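Hydrazine synthase subunit gamma (Candidatus Kuenenia stuttgartiensis, PDB 5C2V) catalyses the three-electron reduction of nitric oxide to hydroxylamine, the first half-reaction of hydrazine synthesis in the hydrazine synthase complex, and carries two heme c groups. Local coordinates at residues Arg104-Phe108 and Thr109-Asp113; Phe201-Ala204 and Gln205-Val209; Tyr265-Gly268 and Thr269-His272; Ile283-Thr286 and Val287-Lys290. All blocks are in the same frame, centred on the assembly; numbering follows the deposited sequence.

Contact 1 (Arg104-Phe108 and Thr109-Asp113); sequences RHEGF and TGHPD. With HEC (heme c), chain V.
The imidazole of His111 is held at both nitrogens by carboxylates: NE2 donates to Glu106 OE1, and ND1 to Asp113 OD1. The first bond is modelled at 2.3 Å from NE2 to OE1, a length that is doubtful at this resolution, though Glu106 OE1 clearly lies at the ring edge, near its plane. The Glu106 chain stays extended past CG (chi2 -176°) and crosses the histidine at about a right angle, with carboxylate and ring planes 49° apart. The second bond, ND1 to OD1 at 3.1 Å, uses the syn lone pair of Asp113 OD1 and tilts 18° out of the imidazole plane. Two acid partners help fix the rotation of the ring and may favour its protonated form. Glu106 OE2 is engaged as well, in a salt bridge to Lys89. Between the two acids the backbone reverses: His111 N reaches Phe108 O over 3.0 Å, closing a type II turn with Gly110 at positive phi, and Gly107 O lies 3.4 Å from His111 CB. At the other end of 104-113, Arg104 NH1 donates almost straight to propionate oxygen O1D of the heme at 3.2 Å, and His105 ND1 points to the other oxygen, O2D, at an implausibly short modelled length. A water is bound to that heme's iron, 2.1 Å from FE to the water O. The propionate-binding residues of heme 1, the probable active-site heme, thus lead directly into a type II turn braced by a His-carboxylate hydrogen bond.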
# COMPACT_ATOMS: atom_id res chain seq x y z
N ARG C 104 11.25 13.55 -54.27
CA ARG C 104 10.46 12.48 -53.67
C ARG C 104 9.99 11.45 -54.69
O ARG C 104 10.73 11.11 -55.62
CB ARG C 104 9.24 13.05 -52.93
CG ARG C 104 9.56 13.93 -51.73
CD ARG C 104 8.94 13.34 -50.48
NE ARG C 104 8.53 14.36 -49.52
CZ ARG C 104 7.70 14.13 -48.50
NH1 ARG C 104 7.18 12.92 -48.33
NH2 ARG C 104 7.38 15.11 -47.67
N HIS C 105 8.77 10.96 -54.53
CA HIS C 105 8.25 9.88 -55.36
C HIS C 105 7.01 10.32 -56.13
O HIS C 105 7.01 10.32 -57.36
CB HIS C 105 7.92 8.65 -54.50
CG HIS C 105 9.09 7.75 -54.26
ND1 HIS C 105 9.82 7.78 -53.09
CD2 HIS C 105 9.64 6.78 -55.02
CE1 HIS C 105 10.78 6.88 -53.16
NE2 HIS C 105 10.70 6.26 -54.32
N GLU C 106 5.95 10.66 -55.39
CA GLU C 106 4.72 11.15 -55.99
C GLU C 106 5.00 12.37 -56.86
O GLU C 106 5.76 13.26 -56.47
CB GLU C 106 3.70 11.49 -54.90
CG GLU C 106 3.43 10.34 -53.95
CD GLU C 106 2.34 10.66 -52.94
OE1 GLU C 106 1.87 11.81 -52.91
OE2 GLU C 106 1.96 9.75 -52.17
N GLY C 107 4.39 12.41 -58.04
CA GLY C 107 4.66 13.46 -59.00
C GLY C 107 3.68 14.61 -58.96
O GLY C 107 3.07 14.88 -57.93
N PHE C 108 3.54 15.29 -60.09
CA PHE C 108 2.69 16.47 -60.19
C PHE C 108 1.21 16.15 -60.01
O PHE C 108 0.45 16.98 -59.52
CB PHE C 108 2.91 17.17 -61.54
CG PHE C 108 4.27 17.79 -61.69
CD1 PHE C 108 4.53 19.06 -61.21
CD2 PHE C 108 5.29 17.09 -62.33
CE1 PHE C 108 5.78 19.62 -61.35
CE2 PHE C 108 6.54 17.65 -62.47
CZ PHE C 108 6.79 18.92 -61.98
N THR C 109 0.81 14.95 -60.42
CA THR C 109 -0.59 14.55 -60.32
C THR C 109 -1.03 14.51 -58.86
O THR C 109 -0.42 13.82 -58.04
CB THR C 109 -0.83 13.18 -60.98
OG1 THR C 109 -0.31 13.18 -62.31
CG2 THR C 109 -2.32 12.86 -61.01
N GLY C 110 -2.09 15.25 -58.55
CA GLY C 110 -2.61 15.31 -57.20
C GLY C 110 -1.78 16.15 -56.25
O GLY C 110 -2.04 16.17 -55.04
N HIS C 111 -0.78 16.86 -56.78
CA HIS C 111 0.11 17.66 -55.94
C HIS C 111 0.33 19.08 -56.46
O HIS C 111 1.39 19.37 -57.02
CB HIS C 111 1.46 16.96 -55.78
CG HIS C 111 1.46 15.86 -54.77
ND1 HIS C 111 1.53 16.10 -53.41
CD2 HIS C 111 1.41 14.52 -54.92
CE1 HIS C 111 1.52 14.95 -52.77
NE2 HIS C 111 1.45 13.97 -53.65
N PRO C 112 -0.66 19.97 -56.26
CA PRO C 112 -0.49 21.39 -56.58
C PRO C 112 0.47 22.07 -55.61
O PRO C 112 0.98 23.16 -55.89
CB PRO C 112 -1.90 21.95 -56.44
CG PRO C 112 -2.58 21.03 -55.48
CD PRO C 112 -2.01 19.67 -55.75
N ASP C 113 0.71 21.44 -54.46
CA ASP C 113 1.56 21.99 -53.42
C ASP C 113 3.03 22.01 -53.80
O ASP C 113 3.77 22.92 -53.43
CB ASP C 113 1.37 21.20 -52.12
CG ASP C 113 1.63 19.72 -52.30
OD1 ASP C 113 0.71 19.00 -52.74
OD2 ASP C 113 2.76 19.27 -52.00
FE HEC V . 14.96 11.32 -46.49
CHA HEC V . 13.33 11.04 -49.50
CHB HEC V . 17.08 13.61 -47.85
CHC HEC V . 16.44 11.78 -43.40
CHD HEC V . 13.40 8.51 -45.28
NA HEC V . 15.14 12.20 -48.34
C1A HEC V . 14.42 11.89 -49.47
C2A HEC V . 15.01 12.60 -50.59
C3A HEC V . 16.05 13.31 -50.13
C4A HEC V . 16.15 13.07 -48.70
CMA HEC V . 17.00 14.24 -50.92
CAA HEC V . 14.50 12.54 -52.06
CBA HEC V . 15.54 11.95 -53.00
CGA HEC V . 15.03 11.95 -54.42
O1A HEC V . 13.84 12.30 -54.62
O2A HEC V . 15.81 11.59 -55.34
NB HEC V . 16.58 12.40 -45.78
C1B HEC V . 17.12 13.45 -46.48
C2B HEC V . 17.71 14.37 -45.53
C3B HEC V . 17.55 13.87 -44.30
C4B HEC V . 16.82 12.62 -44.43
CMB HEC V . 18.44 15.68 -45.91
CAB HEC V . 18.01 14.48 -42.96
CBB HEC V . 17.19 15.75 -42.63
NC HEC V . 14.94 10.32 -44.68
C1C HEC V . 15.60 10.70 -43.52
C2C HEC V . 15.13 9.86 -42.44
C3C HEC V . 14.40 8.88 -42.99
C4C HEC V . 14.19 9.20 -44.39
CMC HEC V . 15.75 9.85 -41.03
CAC HEC V . 13.75 7.69 -42.23
CBC HEC V . 12.64 8.20 -41.29
ND HEC V . 13.63 9.94 -47.30
C1D HEC V . 13.00 8.96 -46.53
C2D HEC V . 11.85 8.46 -47.26
C3D HEC V . 11.83 9.25 -48.58
C4D HEC V . 12.97 10.15 -48.51
CMD HEC V . 10.86 7.37 -46.81
CAD HEC V . 10.81 9.13 -49.72
CBD HEC V . 9.58 9.96 -49.37
CGD HEC V . 8.57 9.87 -50.48
O1D HEC V . 7.49 10.50 -50.36
O2D HEC V . 8.85 9.17 -51.48
O HOH W 1 13.30 12.54 -46.09

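Contact 2 (Phe201-Ala204 and Gln205-Val209); sequences FSDA and QTHDV. With BET (trimethyl glycine), chain X; HEC (heme c), chain B.
A His-carboxylate hydrogen bond joins Asp203 to His207 where the chain enters the two-residue strand 206-207, which pairs antiparallel with 256-257 beside the second heme. Two side-chain-to-backbone turns lead into it. Ser202 OG accepts Ala204 N at 3.2 Å, an ST turn, and Asp203 OD1 accepts Gln205 N at 2.9 Å, the corresponding Asx turn. The second donor comes from above the carboxylate, 52° out of its plane. With Asp203 CG set between the backbone N and the carbonyl carbon, chi1 of 54° brings OD1 back to the backbone N of Gln205, and OD1 shares a further hydrogen bond with Thr258 on the partner-strand side. OD2 turns to His207 NE2; the modelled 2.4 Å between OD2 and NE2 is too short to be trusted as a length. Asp203 and His207 approach from opposite directions, and OD2 meets the imidazole at its edge. The carboxylate is thereby divided between backbone and ring, helping to set the rotation of His207 together with the bond at ND1. One face of that ring lies against the heme, with heme atom CAC 3.8 Å above the imidazole plane and offset toward the rim. Val209 continues the wall, CG1 packing 3.5 Å from heme atom CHD. Bound trimethyl glycine occupies the far edge of the histidine. Its carboxylate takes a bond from Asp208 N to OXT (3.1 Å) and a nearly straight one, 173°, from His207 ND1 to O at 2.6 Å.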
# COMPACT_ATOMS: atom_id res chain seq x y z
N PHE C 201 18.66 7.89 -67.60
CA PHE C 201 17.64 6.85 -67.76
C PHE C 201 16.29 7.18 -67.12
O PHE C 201 15.62 6.31 -66.57
CB PHE C 201 18.16 5.52 -67.20
CG PHE C 201 19.22 4.88 -68.05
CD1 PHE C 201 18.87 4.02 -69.08
CD2 PHE C 201 20.56 5.14 -67.83
CE1 PHE C 201 19.84 3.43 -69.87
CE2 PHE C 201 21.54 4.56 -68.61
CZ PHE C 201 21.18 3.70 -69.63
N SER C 202 15.89 8.45 -67.20
CA SER C 202 14.58 8.88 -66.71
C SER C 202 14.09 10.10 -67.49
O SER C 202 14.89 10.95 -67.88
CB SER C 202 14.65 9.19 -65.21
OG SER C 202 13.42 9.71 -64.75
N ASP C 203 12.78 10.19 -67.70
CA ASP C 203 12.21 11.33 -68.41
C ASP C 203 11.89 12.47 -67.47
O ASP C 203 11.49 13.56 -67.90
CB ASP C 203 10.95 10.91 -69.19
CG ASP C 203 9.91 10.23 -68.31
OD1 ASP C 203 9.99 10.34 -67.07
OD2 ASP C 203 8.99 9.60 -68.87
N ALA C 204 12.06 12.22 -66.17
CA ALA C 204 11.75 13.19 -65.12
C ALA C 204 10.30 13.65 -65.19
O ALA C 204 10.00 14.81 -64.90
CB ALA C 204 12.70 14.38 -65.19
N GLN C 205 9.41 12.74 -65.58
CA GLN C 205 7.99 13.06 -65.68
C GLN C 205 7.16 12.20 -64.74
O GLN C 205 7.69 11.34 -64.03
CB GLN C 205 7.51 12.88 -67.12
CG GLN C 205 8.21 13.77 -68.14
CD GLN C 205 7.68 13.58 -69.54
OE1 GLN C 205 6.58 13.06 -69.74
NE2 GLN C 205 8.47 13.99 -70.53
N THR C 206 5.85 12.42 -64.76
CA THR C 206 4.92 11.68 -63.91
C THR C 206 4.08 10.72 -64.74
O THR C 206 3.34 11.15 -65.63
CB THR C 206 4.01 12.62 -63.11
OG1 THR C 206 4.80 13.52 -62.33
CG2 THR C 206 3.09 11.83 -62.20
N HIS C 207 4.18 9.43 -64.46
CA HIS C 207 3.49 8.41 -65.25
C HIS C 207 2.62 7.49 -64.40
O HIS C 207 2.84 7.34 -63.20
CB HIS C 207 4.51 7.56 -66.02
CG HIS C 207 5.22 8.31 -67.10
ND1 HIS C 207 4.63 8.66 -68.29
CD2 HIS C 207 6.49 8.78 -67.17
CE1 HIS C 207 5.49 9.31 -69.05
NE2 HIS C 207 6.63 9.40 -68.39
N ASP C 208 1.63 6.87 -65.04
CA ASP C 208 0.86 5.82 -64.40
C ASP C 208 1.34 4.48 -64.93
O ASP C 208 1.03 4.09 -66.06
CB ASP C 208 -0.64 6.01 -64.66
CG ASP C 208 -1.52 5.06 -63.86
OD1 ASP C 208 -1.06 3.96 -63.49
OD2 ASP C 208 -2.68 5.43 -63.59
N VAL C 209 2.11 3.77 -64.11
CA VAL C 209 2.63 2.46 -64.47
C VAL C 209 1.83 1.31 -63.86
O VAL C 209 2.21 0.15 -63.98
CB VAL C 209 4.11 2.32 -64.06
CG1 VAL C 209 4.99 3.02 -65.07
CG2 VAL C 209 4.32 2.90 -62.67
N BET X . 0.03 6.29 -70.42
CA BET X . 0.67 6.15 -69.05
C BET X . 1.21 7.59 -68.53
O BET X . 2.27 7.98 -69.07
OXT BET X . 0.48 8.11 -67.64
C1 BET X . -0.77 7.58 -70.52
C2 BET X . -0.93 5.12 -70.68
C3 BET X . 1.09 6.35 -71.51
FE HEC B . 10.26 2.04 -65.36
CHA HEC B . 10.41 2.56 -61.97
CHB HEC B . 12.75 -0.29 -65.12
CHC HEC B . 9.61 1.01 -68.59
CHD HEC B . 8.04 4.61 -65.73
NA HEC B . 11.36 1.26 -63.82
C1A HEC B . 11.30 1.65 -62.50
C2A HEC B . 12.33 0.93 -61.78
C3A HEC B . 12.98 0.15 -62.64
C4A HEC B . 12.38 0.33 -63.95
CMA HEC B . 14.16 -0.79 -62.31
CAA HEC B . 12.64 1.06 -60.27
CBA HEC B . 13.21 2.44 -59.98
CGA HEC B . 13.29 2.66 -58.49
O1A HEC B . 13.99 3.61 -58.06
O2A HEC B . 12.66 1.88 -57.73
NB HEC B . 11.09 0.67 -66.66
C1B HEC B . 12.01 -0.30 -66.29
C2B HEC B . 12.05 -1.30 -67.33
C3B HEC B . 11.19 -0.94 -68.29
C4B HEC B . 10.56 0.31 -67.88
CMB HEC B . 12.96 -2.55 -67.31
CAB HEC B . 10.88 -1.70 -69.60
CBB HEC B . 10.10 -3.00 -69.30
NC HEC B . 9.05 2.69 -66.88
C1C HEC B . 8.93 2.12 -68.14
C2C HEC B . 7.87 2.83 -68.84
C3C HEC B . 7.53 3.89 -68.10
C4C HEC B . 8.20 3.78 -66.82
CMC HEC B . 7.52 2.61 -70.33
CAC HEC B . 6.49 4.97 -68.47
CBC HEC B . 5.07 4.37 -68.54
ND HEC B . 9.41 3.43 -64.05
C1D HEC B . 8.39 4.30 -64.44
C2D HEC B . 7.75 4.82 -63.25
C3D HEC B . 8.50 4.18 -62.07
C4D HEC B . 9.50 3.33 -62.67
CMD HEC B . 6.57 5.82 -63.18
CAD HEC B . 8.23 4.37 -60.56
CBD HEC B . 6.87 3.78 -60.21
CGD HEC B . 6.73 3.68 -58.72
O1D HEC B . 5.68 3.16 -58.25
O2D HEC B . 7.66 4.13 -58.00

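Contact 3 (Tyr265-Gly268 and Thr269-His272); sequences YASG and TYFH. With CA (calcium ion), chain S; HEC (heme c), chain B.
Ser267 OG and Thr269 O, one on each side of Gly268, grip the same calcium ion, at 2.6 Å from OG and a long 2.9 Å from O. A water whose O atom lies 2.4 Å from the metal and Asn90 from the strand 89-90 add to the shell; a second water is modelled there too, but so near Gly268 O that its position is doubtful. Gly268 belongs to the site as well. Ser267 OG reaches the calcium with chi1 157°, opposite the backbone N and on the side of the carbonyl carbon. The neighbouring Tyr270 ring runs back along Ser267, with CD1 3.5 Å from the metal-binding OG and the phenol bonded to Ile264 O, so the ring packs beside the loop on which the ligands sit. Beyond the calcium the chain turns to the second heme and meets both of its propionates. Phe271 N donates weakly to O2A, which also lies at the edge of the Tyr270 ring and 3.3 Å from Tyr270 CB. His272 ND1 makes another weak bond, to O1D at 2.7 Å, while its NE2 is held by Asp251; the imidazole lies between two acidic partners, and Phe256 stacks on it. Phe271 packs its ring edge toward heme atom CHA and makes an edge-to-face contact with His293, an axial iron ligand. Calcium lies 5.0 Å from propionate atom O2A, so the ion, with the backbone N-H, would probably offset part of the propionate charge and could influence the potential of this heme, which probably serves electron transfer.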
# COMPACT_ATOMS: atom_id res chain seq x y z
N TYR C 265 21.22 -1.23 -59.12
CA TYR C 265 21.70 -2.45 -58.47
C TYR C 265 21.75 -2.25 -56.96
O TYR C 265 21.60 -3.21 -56.19
CB TYR C 265 23.08 -2.83 -59.00
CG TYR C 265 24.20 -1.97 -58.44
CD1 TYR C 265 24.44 -0.70 -58.94
CD2 TYR C 265 25.01 -2.44 -57.42
CE1 TYR C 265 25.46 0.09 -58.43
CE2 TYR C 265 26.03 -1.66 -56.90
CZ TYR C 265 26.25 -0.39 -57.41
OH TYR C 265 27.26 0.38 -56.90
N ALA C 266 21.97 -1.01 -56.53
CA ALA C 266 22.19 -0.70 -55.13
C ALA C 266 20.94 -0.22 -54.39
O ALA C 266 20.99 0.00 -53.18
CB ALA C 266 23.30 0.33 -54.99
N SER C 267 19.82 -0.06 -55.09
CA SER C 267 18.58 0.29 -54.40
C SER C 267 17.97 -0.98 -53.86
O SER C 267 17.58 -1.86 -54.62
CB SER C 267 17.58 1.00 -55.33
OG SER C 267 16.24 0.87 -54.85
N GLY C 268 17.89 -1.08 -52.54
CA GLY C 268 17.17 -2.19 -51.95
C GLY C 268 15.71 -1.99 -52.25
O GLY C 268 15.16 -0.94 -51.92
N THR C 269 15.07 -2.98 -52.88
CA THR C 269 13.61 -3.00 -52.94
C THR C 269 12.97 -1.80 -53.68
O THR C 269 12.76 -0.72 -53.11
CB THR C 269 13.04 -3.14 -51.53
OG1 THR C 269 13.54 -4.35 -50.94
CG2 THR C 269 11.57 -3.26 -51.61
N TYR C 270 12.81 -1.97 -54.99
CA TYR C 270 12.32 -0.96 -55.94
C TYR C 270 10.83 -0.57 -55.92
O TYR C 270 10.04 -1.03 -55.10
CB TYR C 270 12.68 -1.42 -57.35
CG TYR C 270 14.03 -2.08 -57.36
CD1 TYR C 270 15.18 -1.32 -57.34
CD2 TYR C 270 14.15 -3.47 -57.33
CE1 TYR C 270 16.42 -1.91 -57.33
CE2 TYR C 270 15.39 -4.07 -57.31
CZ TYR C 270 16.52 -3.28 -57.31
OH TYR C 270 17.77 -3.87 -57.29
N PHE C 271 10.48 0.25 -56.92
CA PHE C 271 9.32 1.15 -57.01
C PHE C 271 9.20 2.15 -55.85
O PHE C 271 10.20 2.48 -55.22
CB PHE C 271 8.02 0.34 -57.11
CG PHE C 271 7.84 -0.34 -58.44
CD1 PHE C 271 8.32 0.24 -59.60
CD2 PHE C 271 7.19 -1.56 -58.53
CE1 PHE C 271 8.16 -0.38 -60.83
CE2 PHE C 271 7.03 -2.19 -59.75
CZ PHE C 271 7.51 -1.60 -60.90
N HIS C 272 7.98 2.62 -55.56
CA HIS C 272 7.81 3.68 -54.56
C HIS C 272 7.59 3.17 -53.13
O HIS C 272 8.15 3.71 -52.18
CB HIS C 272 6.67 4.63 -54.96
CG HIS C 272 5.30 4.05 -54.87
ND1 HIS C 272 4.86 3.04 -55.70
CD2 HIS C 272 4.26 4.35 -54.06
CE1 HIS C 272 3.61 2.74 -55.39
NE2 HIS C 272 3.22 3.52 -54.40
CA CA S . 14.46 1.62 -53.11
FE HEC B . 10.26 2.04 -65.36
CHA HEC B . 10.41 2.56 -61.97
CHB HEC B . 12.75 -0.29 -65.12
CHC HEC B . 9.61 1.01 -68.59
CHD HEC B . 8.04 4.61 -65.73
NA HEC B . 11.36 1.26 -63.82
C1A HEC B . 11.30 1.65 -62.50
C2A HEC B . 12.33 0.93 -61.78
C3A HEC B . 12.98 0.15 -62.64
C4A HEC B . 12.38 0.33 -63.95
CMA HEC B . 14.16 -0.79 -62.31
CAA HEC B . 12.64 1.06 -60.27
CBA HEC B . 13.21 2.44 -59.98
CGA HEC B . 13.29 2.66 -58.49
O1A HEC B . 13.99 3.61 -58.06
O2A HEC B . 12.66 1.88 -57.73
NB HEC B . 11.09 0.67 -66.66
C1B HEC B . 12.01 -0.30 -66.29
C2B HEC B . 12.05 -1.30 -67.33
C3B HEC B . 11.19 -0.94 -68.29
C4B HEC B . 10.56 0.31 -67.88
CMB HEC B . 12.96 -2.55 -67.31
CAB HEC B . 10.88 -1.70 -69.60
CBB HEC B . 10.10 -3.00 -69.30
NC HEC B . 9.05 2.69 -66.88
C1C HEC B . 8.93 2.12 -68.14
C2C HEC B . 7.87 2.83 -68.84
C3C HEC B . 7.53 3.89 -68.10
C4C HEC B . 8.20 3.78 -66.82
CMC HEC B . 7.52 2.61 -70.33
CAC HEC B . 6.49 4.97 -68.47
CBC HEC B . 5.07 4.37 -68.54
ND HEC B . 9.41 3.43 -64.05
C1D HEC B . 8.39 4.30 -64.44
C2D HEC B . 7.75 4.82 -63.25
C3D HEC B . 8.50 4.18 -62.07
C4D HEC B . 9.50 3.33 -62.67
CMD HEC B . 6.57 5.82 -63.18
CAD HEC B . 8.23 4.37 -60.56
CBD HEC B . 6.87 3.78 -60.21
CGD HEC B . 6.73 3.68 -58.72
O1D HEC B . 5.68 3.16 -58.25
O2D HEC B . 7.66 4.13 -58.00
O HOH W 2 16.00 0.96 -51.45
O HOH W 3 15.58 3.75 -53.30

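Contact 4 (Ile283-Thr286 and Val287-Lys290); sequences INNT and VNDK
The side-chain amides of Asn285 and Asn288 meet with their planes 85° apart, so that one presents itself nearly perpendicular to the other across the bend. Which end of each amide is oxygen and which nitrogen is uncertain in the model. Asn285 has a left-handed backbone, and its CG lies 4.3 Å from Lys290 CA. Thr286 turns its hydroxyl back to Asn284: OG1 donates to Asn284 OD1 at 2.6 Å, from 37° above the carbonyl plane. Thr286 N adds a weak bond to the same oxygen OD1 of Asn284 at 3.3 Å, giving a weakly bonded Asx turn within the long irregular loop between strand 256-257 and helix 301-312 of the cytochrome c domain, on the way to the heme ligand His293. The chi1 of 49° places Thr286 OG1 between its backbone N and carbonyl carbon, 4.0 Å from Val287 CG1. Val287 points away from 283-286 and packs on Phe271, while its carbonyl accepts from Arg213. Ile283 sends its side chain against Leu304, Leu307 and Leu311 of helix 301-312.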
# COMPACT_ATOMS: atom_id res chain seq x y z
N ILE C 283 9.31 -6.23 -63.58
CA ILE C 283 9.18 -6.66 -64.96
C ILE C 283 8.07 -7.71 -65.10
O ILE C 283 7.13 -7.54 -65.87
CB ILE C 283 10.51 -7.21 -65.50
CG1 ILE C 283 11.58 -6.13 -65.45
CG2 ILE C 283 10.34 -7.72 -66.92
CD1 ILE C 283 12.95 -6.59 -65.88
N ASN C 284 8.20 -8.78 -64.32
CA ASN C 284 7.37 -9.98 -64.44
C ASN C 284 5.86 -9.78 -64.27
O ASN C 284 5.10 -10.74 -64.36
CB ASN C 284 7.85 -11.03 -63.43
CG ASN C 284 7.92 -10.49 -62.01
OD1 ASN C 284 7.30 -9.48 -61.69
ND2 ASN C 284 8.68 -11.17 -61.16
N ASN C 285 5.45 -8.54 -63.98
CA ASN C 285 4.03 -8.18 -63.84
C ASN C 285 3.38 -8.85 -62.64
O ASN C 285 2.27 -9.38 -62.72
CB ASN C 285 3.25 -8.53 -65.11
CG ASN C 285 3.67 -7.69 -66.31
OD1 ASN C 285 4.07 -6.54 -66.16
ND2 ASN C 285 3.59 -8.28 -67.49
N THR C 286 4.10 -8.81 -61.52
CA THR C 286 3.61 -9.34 -60.26
C THR C 286 3.08 -8.19 -59.39
O THR C 286 1.91 -8.17 -59.01
CB THR C 286 4.70 -10.11 -59.51
OG1 THR C 286 5.90 -9.33 -59.47
CG2 THR C 286 5.00 -11.43 -60.21
N VAL C 287 3.97 -7.25 -59.08
CA VAL C 287 3.64 -6.14 -58.19
C VAL C 287 3.05 -4.93 -58.92
O VAL C 287 2.82 -3.88 -58.31
CB VAL C 287 4.88 -5.68 -57.40
CG1 VAL C 287 5.35 -6.79 -56.48
CG2 VAL C 287 5.99 -5.26 -58.35
N ASN C 288 2.81 -5.06 -60.23
CA ASN C 288 2.15 -3.99 -60.99
C ASN C 288 1.12 -4.53 -61.98
O ASN C 288 1.11 -5.72 -62.28
CB ASN C 288 3.19 -3.14 -61.73
CG ASN C 288 4.05 -3.96 -62.68
OD1 ASN C 288 3.66 -4.23 -63.81
ND2 ASN C 288 5.23 -4.36 -62.21
N ASP C 289 0.26 -3.65 -62.47
CA ASP C 289 -0.77 -4.03 -63.44
C ASP C 289 -0.15 -4.52 -64.74
O ASP C 289 0.97 -4.14 -65.09
CB ASP C 289 -1.71 -2.85 -63.71
CG ASP C 289 -2.72 -2.64 -62.60
OD1 ASP C 289 -3.03 -3.60 -61.88
OD2 ASP C 289 -3.21 -1.49 -62.45
N LYS C 290 -0.88 -5.38 -65.45
CA LYS C 290 -0.34 -6.06 -66.62
C LYS C 290 0.05 -5.10 -67.74
O LYS C 290 -0.78 -4.32 -68.22
CB LYS C 290 -1.35 -7.09 -67.14
CG LYS C 290 -0.73 -8.17 -68.01
CD LYS C 290 -1.76 -9.23 -68.37
CE LYS C 290 -1.10 -10.44 -69.01
NZ LYS C 290 -0.13 -11.08 -68.08

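Overall arrangement
Contacts 2 and 3 touch the second heme, and contact 4 lies behind, the Asn288 side chain about 8 Å from it, while contact 1 bridges toward the first heme. Contact 1 meets contact 2 through a probable hydrogen bond, Phe108 N to Thr206 OG1, 3.1 Å, and contact 3 where His105 CD2 packs 3.6 Å from His272 CA; the His105-His272 pair therefore links the propionate walls of the two hemes. Contacts 3 and 4 join at Phe271 CE2 and Val287 CG2, 3.5 Å apart. Contacts 2 and 3 share their heme without meeting, their nearest atoms about 5 Å apart, and contacts 1 and 4 remain about 13 Å apart at their nearest atoms.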